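Local coordinates for PfkB (Polaromonas sp. JS666, PDB 4DU5), which probably transfers a phosphate group from ATP to a sugar or related substrate, as a carbohydrate kinase of the PfkB family, at residues V187-N192 / N209-R214; F227-T232 / A238-Q243. All coordinates share one frame; numbering follows the deposited sequence.

Contact 1 of 2, residues V187-N192 / N209-R214; sequences VSFDPN and NDLATR
F189 and L211 carry the apolar part of this contact, where a strand faces the C-terminal part of helix 201-212. The phenyl ring, its CG anti to the backbone N (chi1 -175°), reaches from the strand to the helix and meets it obliquely. F189 CZ lies 3.8 Å from L211 CB, and that same CB sits 4.3 Å from the ring centroid, an off-centre CH-pi contact. The two side chains cross at about a right angle. Farther along the ring, F189 CE2 comes to 4.0 Å from A212 N, while F189 CD2 touches A212 CB more loosely at 4.5 Å. P191, the centre of an inverse gamma turn, sets its N over the centre of one ring face. Beyond the ring, V187 CG1 packs 3.6 Å from R214 O.

No hydrogen bond joins the segments; R214 instead pairs with D210 of its own segment and, through NE, with D178 of helix 169-182. R214 NH1 donates to D210 OD2 at 2.8 Å in a bent salt bridge (135°) that meets the carboxylate from above its plane.

V187 and F189 also make backbone bonds to the 216-217 region, where the next parallel strand begins. Strand 186-190, helix 201-212 and strand 217-218 thus form a beta-alpha-beta crossover, a building block of the Rossmann-like core of PfkB kinases.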
loop_
_atom_site.group_PDB
_atom_site.type_symbol
_atom_site.label_atom_id
_atom_site.label_comp_id
_atom_site.label_asym_id
_atom_site.label_seq_id
_atom_site.Cartn_x
_atom_site.Cartn_y
_atom_site.Cartn_z
ATOM N N VAL A 187 15.102 -27.800 -15.667
ATOM C CA VAL A 187 14.175 -26.687 -15.629
ATOM C C VAL A 187 12.730 -27.136 -15.635
ATOM O O VAL A 187 12.320 -27.933 -16.463
ATOM C CB VAL A 187 14.415 -25.707 -16.798
ATOM C CG1 VAL A 187 13.259 -24.728 -16.949
ATOM C CG2 VAL A 187 15.693 -24.948 -16.557
ATOM N N SER A 188 11.965 -26.564 -14.730
ATOM C CA SER A 188 10.577 -26.830 -14.543
ATOM C C SER A 188 9.778 -25.614 -14.986
ATOM O O SER A 188 10.112 -24.479 -14.639
ATOM C CB SER A 188 10.381 -26.950 -13.047
ATOM O OG SER A 188 9.806 -28.173 -12.739
ATOM N N PHE A 189 8.676 -25.834 -15.680
ATOM C CA PHE A 189 7.812 -24.726 -16.028
ATOM C C PHE A 189 6.378 -24.994 -15.687
ATOM O O PHE A 189 5.816 -25.997 -16.054
ATOM C CB PHE A 189 7.958 -24.371 -17.501
ATOM C CG PHE A 189 7.190 -23.156 -17.913
ATOM C CD1 PHE A 189 7.257 -21.975 -17.171
ATOM C CD2 PHE A 189 6.412 -23.176 -19.074
ATOM C CE1 PHE A 189 6.532 -20.839 -17.576
ATOM C CE2 PHE A 189 5.673 -22.061 -19.479
ATOM C CZ PHE A 189 5.739 -20.891 -18.745
ATOM N N ASP A 190 5.790 -24.064 -14.969
ATOM C CA ASP A 190 4.384 -24.100 -14.657
ATOM C C ASP A 190 3.688 -22.921 -15.354
ATOM O O ASP A 190 3.821 -21.793 -14.907
ATOM C CB ASP A 190 4.179 -24.029 -13.145
ATOM C CG ASP A 190 2.713 -23.957 -12.768
ATOM O OD1 ASP A 190 1.856 -24.028 -13.692
ATOM O OD2 ASP A 190 2.405 -23.844 -11.550
ATOM N N PRO A 191 2.929 -23.192 -16.440
ATOM C CA PRO A 191 2.306 -22.146 -17.268
ATOM C C PRO A 191 1.087 -21.490 -16.634
ATOM O O PRO A 191 -0.028 -21.622 -17.151
ATOM C CB PRO A 191 1.877 -22.903 -18.523
ATOM C CG PRO A 191 1.724 -24.293 -18.108
ATOM C CD PRO A 191 2.652 -24.546 -16.966
ATOM N N ASN A 192 1.286 -20.793 -15.524
ATOM C CA ASN A 192 0.203 -20.062 -14.872
ATOM C C ASN A 192 -0.351 -18.971 -15.760
ATOM O O ASN A 192 0.410 -18.294 -16.448
ATOM C CB ASN A 192 0.752 -19.390 -13.633
ATOM C CG ASN A 192 0.761 -20.295 -12.456
ATOM O OD1 ASN A 192 -0.296 -20.771 -12.017
ATOM N ND2 ASN A 192 1.943 -20.543 -11.914
ATOM N N ASN A 209 3.666 -19.934 -24.089
ATOM C CA ASN A 209 4.120 -21.004 -25.004
ATOM C C ASN A 209 5.534 -20.897 -25.555
ATOM O O ASN A 209 6.075 -21.881 -26.029
ATOM C CB ASN A 209 3.175 -21.202 -26.188
ATOM C CG ASN A 209 1.856 -21.858 -25.808
ATOM O OD1 ASN A 209 1.727 -22.506 -24.778
ATOM N ND2 ASN A 209 0.861 -21.686 -26.664
ATOM N N ASP A 210 6.137 -19.720 -25.523
ATOM C CA ASP A 210 7.494 -19.577 -26.042
ATOM C C ASP A 210 8.451 -19.924 -24.919
ATOM O O ASP A 210 9.531 -20.469 -25.139
ATOM C CB ASP A 210 7.737 -18.156 -26.611
ATOM C CG ASP A 210 9.239 -17.849 -26.854
ATOM O OD1 ASP A 210 9.803 -18.354 -27.864
ATOM O OD2 ASP A 210 9.846 -17.105 -26.016
ATOM N N LEU A 211 8.040 -19.594 -23.704
ATOM C CA LEU A 211 8.758 -20.033 -22.525
ATOM C C LEU A 211 8.776 -21.579 -22.447
ATOM O O LEU A 211 9.747 -22.187 -21.991
ATOM C CB LEU A 211 8.133 -19.414 -21.272
ATOM C CG LEU A 211 8.339 -17.917 -21.060
ATOM C CD1 LEU A 211 7.184 -17.286 -20.272
ATOM C CD2 LEU A 211 9.659 -17.649 -20.379
ATOM N N ALA A 212 7.701 -22.203 -22.923
ATOM C CA ALA A 212 7.579 -23.654 -22.878
ATOM C C ALA A 212 8.710 -24.285 -23.650
ATOM O O ALA A 212 9.169 -25.362 -23.304
ATOM C CB ALA A 212 6.235 -24.097 -23.425
ATOM N N THR A 213 9.147 -23.594 -24.698
ATOM C CA THR A 213 10.388 -23.871 -25.453
ATOM C C THR A 213 11.676 -24.043 -24.617
ATOM O O THR A 213 12.693 -24.452 -25.137
ATOM C CB THR A 213 10.580 -22.729 -26.534
ATOM O OG1 THR A 213 9.708 -22.957 -27.662
ATOM C CG2 THR A 213 12.042 -22.555 -26.998
ATOM N N ARG A 214 11.646 -23.776 -23.322
ATOM C CA ARG A 214 12.897 -23.726 -22.562
ATOM C C ARG A 214 12.874 -24.610 -21.300
ATOM O O ARG A 214 13.803 -24.593 -20.467
ATOM C CB ARG A 214 13.237 -22.263 -22.205
ATOM C CG ARG A 214 13.644 -21.388 -23.379
ATOM C CD ARG A 214 13.530 -19.853 -23.094
ATOM N NE ARG A 214 14.038 -19.058 -24.227
ATOM C CZ ARG A 214 13.278 -18.560 -25.205
ATOM N NH1 ARG A 214 11.958 -18.724 -25.181
ATOM N NH2 ARG A 214 13.827 -17.884 -26.211
#

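Contact 2 of 2, residues F227-T232 / A238-Q243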
loop_
_atom_site.group_PDB
_atom_site.type_symbol
_atom_site.label_atom_id
_atom_site.label_comp_id
_atom_site.label_asym_id
_atom_site.label_seq_id
_atom_site.Cartn_x
_atom_site.Cartn_y
_atom_site.Cartn_z
ATOM N N PHE A 227 -6.800 -23.456 -23.187
ATOM C CA PHE A 227 -6.519 -22.107 -23.660
ATOM C C PHE A 227 -5.222 -21.981 -24.459
ATOM O O PHE A 227 -5.180 -21.289 -25.469
ATOM C CB PHE A 227 -6.462 -21.143 -22.491
ATOM C CG PHE A 227 -6.370 -19.692 -22.900
ATOM C CD1 PHE A 227 -5.132 -19.115 -23.210
ATOM C CD2 PHE A 227 -7.521 -18.898 -22.946
ATOM C CE1 PHE A 227 -5.034 -17.784 -23.581
ATOM C CE2 PHE A 227 -7.447 -17.562 -23.308
ATOM C CZ PHE A 227 -6.189 -16.999 -23.631
ATOM N N LEU A 228 -4.165 -22.639 -23.990
ATOM C CA LEU A 228 -2.833 -22.461 -24.545
ATOM C C LEU A 228 -2.629 -23.188 -25.854
ATOM O O LEU A 228 -1.997 -22.673 -26.765
ATOM C CB LEU A 228 -1.761 -22.892 -23.533
ATOM C CG LEU A 228 -1.543 -22.014 -22.290
ATOM C CD1 LEU A 228 -0.540 -22.613 -21.365
ATOM C CD2 LEU A 228 -1.103 -20.604 -22.650
ATOM N N THR A 229 -3.176 -24.387 -25.948
ATOM C CA THR A 229 -2.821 -25.291 -27.029
ATOM C C THR A 229 -3.957 -25.503 -28.019
ATOM O O THR A 229 -3.718 -25.849 -29.168
ATOM C CB THR A 229 -2.329 -26.646 -26.476
ATOM O OG1 THR A 229 -3.420 -27.362 -25.898
ATOM C CG2 THR A 229 -1.294 -26.434 -25.405
ATOM N N GLY A 230 -5.192 -25.288 -27.573
ATOM C CA GLY A 230 -6.365 -25.515 -28.415
ATOM C C GLY A 230 -6.887 -26.933 -28.332
ATOM O O GLY A 230 -7.958 -27.223 -28.837
ATOM N N GLU A 231 -6.133 -27.815 -27.679
ATOM C CA GLU A 231 -6.477 -29.233 -27.543
ATOM C C GLU A 231 -7.495 -29.394 -26.438
ATOM O O GLU A 231 -7.596 -28.526 -25.587
ATOM C CB GLU A 231 -5.229 -30.055 -27.220
ATOM C CG GLU A 231 -4.139 -30.038 -28.297
ATOM C CD GLU A 231 -4.393 -31.040 -29.421
ATOM O OE1 GLU A 231 -5.380 -31.820 -29.335
ATOM O OE2 GLU A 231 -3.600 -31.050 -30.394
ATOM N N THR A 232 -8.238 -30.503 -26.458
ATOM C CA THR A 232 -9.322 -30.773 -25.485
ATOM C C THR A 232 -9.160 -32.096 -24.712
ATOM O O THR A 232 -9.950 -32.403 -23.808
ATOM C CB THR A 232 -10.724 -30.773 -26.148
ATOM O OG1 THR A 232 -10.609 -31.226 -27.505
ATOM C CG2 THR A 232 -11.333 -29.382 -26.120
ATOM N N ALA A 238 -0.490 -32.497 -23.605
ATOM C CA ALA A 238 0.820 -33.095 -23.445
ATOM C C ALA A 238 1.639 -33.146 -24.741
ATOM O O ALA A 238 2.778 -32.680 -24.758
ATOM C CB ALA A 238 0.698 -34.462 -22.847
ATOM N N ARG A 239 1.099 -33.699 -25.823
ATOM C CA ARG A 239 1.930 -33.805 -27.036
ATOM C C ARG A 239 2.300 -32.437 -27.666
ATOM O O ARG A 239 3.331 -32.323 -28.346
ATOM C CB ARG A 239 1.447 -34.871 -28.068
ATOM C CG ARG A 239 -0.044 -35.169 -28.155
ATOM C CD ARG A 239 -0.392 -35.837 -29.483
ATOM N NE ARG A 239 0.075 -35.007 -30.609
ATOM C CZ ARG A 239 -0.532 -33.911 -31.100
ATOM N NH1 ARG A 239 -1.692 -33.466 -30.595
ATOM N NH2 ARG A 239 0.026 -33.251 -32.119
ATOM N N PHE A 240 1.499 -31.410 -27.383
ATOM C CA PHE A 240 1.813 -30.046 -27.768
ATOM C C PHE A 240 3.129 -29.562 -27.150
ATOM O O PHE A 240 3.926 -28.891 -27.812
ATOM C CB PHE A 240 0.672 -29.115 -27.336
ATOM C CG PHE A 240 0.859 -27.697 -27.759
ATOM C CD1 PHE A 240 1.645 -26.828 -27.002
ATOM C CD2 PHE A 240 0.264 -27.228 -28.922
ATOM C CE1 PHE A 240 1.841 -25.502 -27.408
ATOM C CE2 PHE A 240 0.440 -25.917 -29.333
ATOM C CZ PHE A 240 1.235 -25.045 -28.580
ATOM N N TYR A 241 3.353 -29.887 -25.880
ATOM C CA TYR A 241 4.570 -29.453 -25.207
ATOM C C TYR A 241 5.715 -30.417 -25.360
ATOM O O TYR A 241 6.872 -30.043 -25.151
ATOM C CB TYR A 241 4.311 -29.145 -23.739
ATOM C CG TYR A 241 3.387 -27.990 -23.581
ATOM C CD1 TYR A 241 3.824 -26.691 -23.808
ATOM C CD2 TYR A 241 2.060 -28.189 -23.249
ATOM C CE1 TYR A 241 2.969 -25.620 -23.697
ATOM C CE2 TYR A 241 1.196 -27.120 -23.108
ATOM C CZ TYR A 241 1.662 -25.841 -23.345
ATOM O OH TYR A 241 0.800 -24.790 -23.219
ATOM N N ARG A 242 5.404 -31.656 -25.721
ATOM C CA ARG A 242 6.454 -32.608 -26.083
ATOM C C ARG A 242 7.047 -32.145 -27.386
ATOM O O ARG A 242 8.259 -32.188 -27.572
ATOM C CB ARG A 242 5.915 -34.033 -26.263
ATOM C CG ARG A 242 5.312 -34.675 -25.023
ATOM C CD ARG A 242 6.320 -34.845 -23.875
ATOM N NE ARG A 242 7.626 -35.375 -24.265
ATOM C CZ ARG A 242 7.886 -36.652 -24.504
ATOM N NH1 ARG A 242 6.920 -37.556 -24.420
ATOM N NH2 ARG A 242 9.108 -37.021 -24.842
ATOM N N GLN A 243 6.186 -31.695 -28.290
ATOM C CA GLN A 243 6.661 -31.297 -29.613
ATOM C C GLN A 243 7.507 -30.041 -29.565
ATOM O O GLN A 243 8.483 -29.950 -30.305
ATOM C CB GLN A 243 5.521 -31.194 -30.635
ATOM C CG GLN A 243 5.394 -32.466 -31.458
ATOM C CD GLN A 243 3.960 -32.985 -31.525
ATOM O OE1 GLN A 243 3.018 -32.241 -31.853
ATOM N NE2 GLN A 243 3.785 -34.275 -31.213
#
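The backbones come nearest at T229 and F240, whose CA atoms are 6.7 Å apart, where the end of helix 222-229 faces helix 234-243; G230, with positive phi, takes the chain out of the first helix. T229 lays its methyl over one face of the F240 ring, CG2 standing 3.6 Å from the centroid in a CH-pi contact 24° off the normal. With T229 CG2 anti to the carbonyl carbon, the methyl goes to the ring, while OG1 accepts from E231 N at 3.3 Å in an ST turn and also bonds the carbonyl of G225. F240 CD1 in turn lies over the centre of the Y241 ring. With an alanine in place of F240, the T229 methyl would probably lose the ring face it lies over, keeping only its contact with Y241, whose own face would lose the cover of CD1.

Y241 reaches across to L228, and its OH, hydrogen-bonded to N209 OD1, lies 3.2 Å from L228 CD1.

R239 NH1 gives E231 OE2 a hydrogen bond of 3.1 Å, bent to 140°, within a salt bridge. OE2 lies in the guanidinium plane but is itself met from above the carboxylate plane, the two planes being 78° apart.

Aromatic and methyl packing therefore fills the inner part of the junction between these two successive helices, and one bent ion pair, probably tempered by solvent, joins its solvent-facing side.

Overall arrangement
Contact 1 is the more deeply buried, its centre about 11 Å from the centre of the chain against about 20 Å for contact 2, which is partly exposed. The first ties a strand of the main sheet to its crossover helix and has no polar link between its segments; the second joins two successive helices and adds a salt bridge on its outer side. They hold different elements but meet directly, with centres about 12 Å apart. N209 ties the two through its bond to Y241 and another to the L228 carbonyl, while A212 packs on Y241 and P191 on L228. N209 and A212 of helix 201-212 and P191 of the 187-192 segment are thus the residues through which contact 1 meets contact 2.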